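Local coordinates for protein carboxypeptidase A (Helicoverpa armigera, PDB 1JQG) that is a mid-gut zinc procarboxypeptidase that, once activated, probably trims amino acids from the carboxyl ends of dietary peptides, at residues Y314-L328 with D368-T380. Residues are numbered along the deposited sequence; the frame is centred on the assembly and turned at random.
Sequences YGYGNGVLPSNALQL and DYAMQAAAPFSYT
Asp368 reaches the 314-328 loop through its carboxylate: OD1 accepts from Gly317 N at 2.6 Å, with a nearly straight N-H...O angle of 170°. The amide comes in on the syn side of OD1, somewhat out of the carboxylate plane; the bond joins helix 366-373 to Gly317, the second residue of the type I turn Tyr316-Gly319. The Tyr316 ring stands 72° from that carboxylate, its CD1 lying 3.5 Å from Asp368 CG, and presents its edge to the backbone of Asp368. One helical turn on, Met371 crosses this ring at about a right angle. Its CB already points toward the loop; with CG anti to the backbone N (chi1 176°), the bend at chi2 sets SD in an oblique Met-aromatic contact, 5.3 Å from the Tyr316 ring centroid, and chi3 turns CE toward Asn324. Beyond the ring, the thioether meets Leu328 tip to tip, Met371 SD to Leu328 CD1 4.1 Å. Leu328 CD2 lies obliquely to the Phe377 ring, 3.9 Å from Phe377 CD2, while Gln327 CB lies in plane at the ring edge. Tyr379 OH donates to Leu328 O at 2.7 Å, in the carbonyl plane and on a lone pair; Tyr379 CD2 also packs 3.8 Å from Tyr314 CB. A phenylalanine in place of Tyr379 would probably keep that ring packing but leave Leu328 O without the hydroxyl that holds this helical turn to the strand. In the mixed sheet of this M14 carboxypeptidase domain, strand 377-383 runs between 299-307 and 311-314; helix 325-340 adds Ile331 and Met335 against Tyr379, and helix 283-294 packs Ile292 against Ala370.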
# COMPACT_ATOMS: atom_id res chain seq x y z
N TYR A 314 11.99 0.12 5.52
CA TYR A 314 12.03 1.05 6.65
C TYR A 314 13.12 2.07 6.39
O TYR A 314 13.71 2.12 5.31
CB TYR A 314 12.38 0.28 7.95
CG TYR A 314 13.78 -0.40 7.88
CD1 TYR A 314 14.94 0.35 8.12
CD2 TYR A 314 13.89 -1.77 7.57
CE1 TYR A 314 16.21 -0.27 8.05
CE2 TYR A 314 15.16 -2.37 7.49
CZ TYR A 314 16.31 -1.62 7.73
OH TYR A 314 17.54 -2.20 7.64
N GLY A 315 13.37 2.86 7.39
CA GLY A 315 14.46 3.83 7.34
C GLY A 315 13.96 5.20 7.47
O GLY A 315 13.54 5.57 8.56
N TYR A 316 14.09 5.77 6.35
CA TYR A 316 13.70 7.09 5.99
C TYR A 316 14.05 7.12 4.48
O TYR A 316 15.16 6.86 4.06
CB TYR A 316 14.44 8.13 6.85
CG TYR A 316 13.84 8.30 8.28
CD1 TYR A 316 12.43 8.31 8.50
CD2 TYR A 316 14.70 8.45 9.37
CE1 TYR A 316 11.92 8.47 9.81
CE2 TYR A 316 14.18 8.61 10.67
CZ TYR A 316 12.80 8.62 10.89
OH TYR A 316 12.32 8.78 12.16
N GLY A 317 13.10 7.42 3.65
CA GLY A 317 13.30 7.41 2.15
C GLY A 317 14.62 8.09 1.70
O GLY A 317 15.02 7.99 0.51
N ASN A 318 15.28 8.98 2.38
CA ASN A 318 16.39 9.82 1.96
C ASN A 318 17.73 9.11 2.06
O ASN A 318 18.76 9.58 1.58
CB ASN A 318 16.47 11.11 2.79
CG ASN A 318 16.68 10.85 4.25
OD1 ASN A 318 16.54 9.70 4.69
ND2 ASN A 318 17.01 11.90 4.97
N GLY A 319 17.78 7.96 2.67
CA GLY A 319 18.97 7.15 2.82
C GLY A 319 19.53 7.14 4.23
O GLY A 319 20.24 6.18 4.49
N VAL A 320 19.26 8.14 5.05
CA VAL A 320 19.77 8.24 6.39
C VAL A 320 19.05 7.21 7.26
O VAL A 320 17.82 7.09 7.20
CB VAL A 320 19.55 9.64 7.00
CG1 VAL A 320 20.08 9.60 8.43
CG2 VAL A 320 20.23 10.73 6.22
N LEU A 321 19.80 6.48 8.06
CA LEU A 321 19.30 5.43 8.91
C LEU A 321 19.00 5.95 10.31
O LEU A 321 19.70 6.81 10.84
CB LEU A 321 20.29 4.26 8.98
CG LEU A 321 20.58 3.52 7.67
CD1 LEU A 321 21.59 2.42 7.96
CD2 LEU A 321 19.29 2.96 7.07
N PRO A 322 17.96 5.42 10.96
CA PRO A 322 17.60 5.82 12.31
C PRO A 322 18.50 5.18 13.34
O PRO A 322 19.15 4.16 13.04
CB PRO A 322 16.17 5.32 12.44
CG PRO A 322 15.98 4.23 11.47
CD PRO A 322 16.98 4.48 10.38
N SER A 323 18.42 5.63 14.59
CA SER A 323 19.27 5.11 15.67
C SER A 323 19.10 3.63 15.88
O SER A 323 20.06 2.93 16.16
CB SER A 323 18.96 5.88 16.97
OG SER A 323 18.94 7.27 16.62
N ASN A 324 17.89 3.11 15.84
CA ASN A 324 17.60 1.70 16.07
C ASN A 324 17.54 0.89 14.77
O ASN A 324 16.75 -0.04 14.65
CB ASN A 324 16.30 1.58 16.85
CG ASN A 324 15.07 2.08 16.08
OD1 ASN A 324 13.94 1.63 16.30
ND2 ASN A 324 15.26 3.01 15.15
N ALA A 325 18.41 1.19 13.82
CA ALA A 325 18.44 0.55 12.53
C ALA A 325 18.60 -0.96 12.67
O ALA A 325 17.93 -1.78 12.02
CB ALA A 325 19.56 1.11 11.65
N LEU A 326 19.55 -1.37 13.50
CA LEU A 326 19.80 -2.80 13.70
C LEU A 326 18.57 -3.54 14.22
O LEU A 326 18.30 -4.67 13.80
CB LEU A 326 20.99 -3.01 14.63
CG LEU A 326 22.30 -2.30 14.28
CD1 LEU A 326 23.38 -2.65 15.31
CD2 LEU A 326 22.73 -2.63 12.86
N GLN A 327 17.84 -2.90 15.13
CA GLN A 327 16.60 -3.45 15.67
C GLN A 327 15.48 -3.52 14.63
O GLN A 327 14.82 -4.55 14.49
CB GLN A 327 16.12 -2.62 16.85
CG GLN A 327 17.05 -2.61 18.05
CD GLN A 327 16.53 -1.77 19.20
OE1 GLN A 327 15.49 -2.11 19.79
NE2 GLN A 327 17.24 -0.68 19.53
N LEU A 328 15.37 -2.48 13.81
CA LEU A 328 14.40 -2.43 12.74
C LEU A 328 14.60 -3.56 11.74
O LEU A 328 13.66 -4.23 11.30
CB LEU A 328 14.52 -1.09 12.05
CG LEU A 328 13.88 0.14 12.68
CD1 LEU A 328 14.21 1.35 11.81
CD2 LEU A 328 12.36 0.01 12.73
N ASP A 368 7.60 6.76 7.33
CA ASP A 368 8.66 7.63 7.79
C ASP A 368 8.19 8.66 8.82
O ASP A 368 8.89 8.95 9.79
CB ASP A 368 9.32 8.36 6.61
CG ASP A 368 10.31 7.50 5.88
OD1 ASP A 368 10.83 7.91 4.82
OD2 ASP A 368 10.62 6.36 6.27
N TYR A 369 6.99 9.22 8.60
CA TYR A 369 6.43 10.21 9.47
C TYR A 369 6.05 9.59 10.83
O TYR A 369 6.41 10.18 11.86
CB TYR A 369 5.23 10.94 8.85
CG TYR A 369 4.50 11.86 9.83
CD1 TYR A 369 4.93 13.18 10.03
CD2 TYR A 369 3.41 11.46 10.57
CE1 TYR A 369 4.31 14.04 10.90
CE2 TYR A 369 2.75 12.27 11.46
CZ TYR A 369 3.21 13.57 11.61
OH TYR A 369 2.56 14.38 12.50
N ALA A 370 5.42 8.45 10.79
CA ALA A 370 5.02 7.70 11.96
C ALA A 370 6.20 7.34 12.86
O ALA A 370 6.08 7.46 14.07
CB ALA A 370 4.41 6.36 11.53
N MET A 371 7.30 6.98 12.22
CA MET A 371 8.59 6.75 12.88
C MET A 371 9.12 8.01 13.57
O MET A 371 9.66 7.93 14.66
CB MET A 371 9.61 6.25 11.86
CG MET A 371 10.99 6.07 12.46
SD MET A 371 11.55 4.36 12.38
CE MET A 371 12.40 4.39 13.98
N GLN A 372 8.95 9.15 12.93
CA GLN A 372 9.44 10.43 13.45
C GLN A 372 8.58 10.98 14.57
O GLN A 372 9.02 11.67 15.50
CB GLN A 372 9.50 11.44 12.31
CG GLN A 372 9.85 12.85 12.71
CD GLN A 372 9.57 13.90 11.65
OE1 GLN A 372 8.43 14.12 11.24
NE2 GLN A 372 10.60 14.60 11.18
N ALA A 373 7.27 10.74 14.50
CA ALA A 373 6.39 11.27 15.55
C ALA A 373 5.83 10.26 16.54
O ALA A 373 5.18 10.77 17.45
CB ALA A 373 5.28 12.04 14.88
N ALA A 374 6.09 8.95 16.42
CA ALA A 374 5.42 7.99 17.30
C ALA A 374 6.12 6.66 17.42
O ALA A 374 6.71 6.40 18.45
CB ALA A 374 3.97 7.76 16.83
N ALA A 375 5.94 5.76 16.47
CA ALA A 375 6.37 4.36 16.61
C ALA A 375 7.88 4.28 16.49
O ALA A 375 8.51 4.72 15.51
CB ALA A 375 5.66 3.53 15.56
N PRO A 376 8.51 3.52 17.39
CA PRO A 376 9.92 3.21 17.35
C PRO A 376 10.22 2.24 16.22
O PRO A 376 11.35 2.04 15.80
CB PRO A 376 10.23 2.61 18.72
CG PRO A 376 9.07 2.97 19.58
CD PRO A 376 7.89 3.01 18.64
N PHE A 377 9.20 1.50 15.80
CA PHE A 377 9.28 0.52 14.73
C PHE A 377 8.19 0.82 13.71
O PHE A 377 7.00 0.86 14.05
CB PHE A 377 9.11 -0.90 15.29
CG PHE A 377 10.09 -1.22 16.39
CD1 PHE A 377 9.71 -1.12 17.72
CD2 PHE A 377 11.38 -1.58 16.10
CE1 PHE A 377 10.59 -1.40 18.74
CE2 PHE A 377 12.29 -1.87 17.12
CZ PHE A 377 11.89 -1.78 18.42
N SER A 378 8.57 1.06 12.46
CA SER A 378 7.61 1.43 11.42
C SER A 378 8.09 0.91 10.08
O SER A 378 9.17 1.07 9.54
CB SER A 378 7.40 2.94 11.41
OG SER A 378 6.46 3.38 10.48
N TYR A 379 7.25 0.13 9.42
CA TYR A 379 7.55 -0.45 8.12
C TYR A 379 6.50 -0.08 7.07
O TYR A 379 5.30 0.17 7.35
CB TYR A 379 7.69 -1.98 8.27
CG TYR A 379 8.71 -2.39 9.33
CD1 TYR A 379 8.26 -2.60 10.64
CD2 TYR A 379 10.06 -2.56 9.06
CE1 TYR A 379 9.14 -2.95 11.63
CE2 TYR A 379 10.93 -2.96 10.06
CZ TYR A 379 10.47 -3.13 11.35
OH TYR A 379 11.30 -3.48 12.38
N THR A 380 6.89 -0.21 5.82
CA THR A 380 6.03 -0.13 4.66
C THR A 380 6.07 -1.49 3.95
O THR A 380 7.14 -1.87 3.48
CB THR A 380 6.44 1.02 3.75
OG1 THR A 380 5.91 0.68 2.43
CG2 THR A 380 7.95 1.18 3.57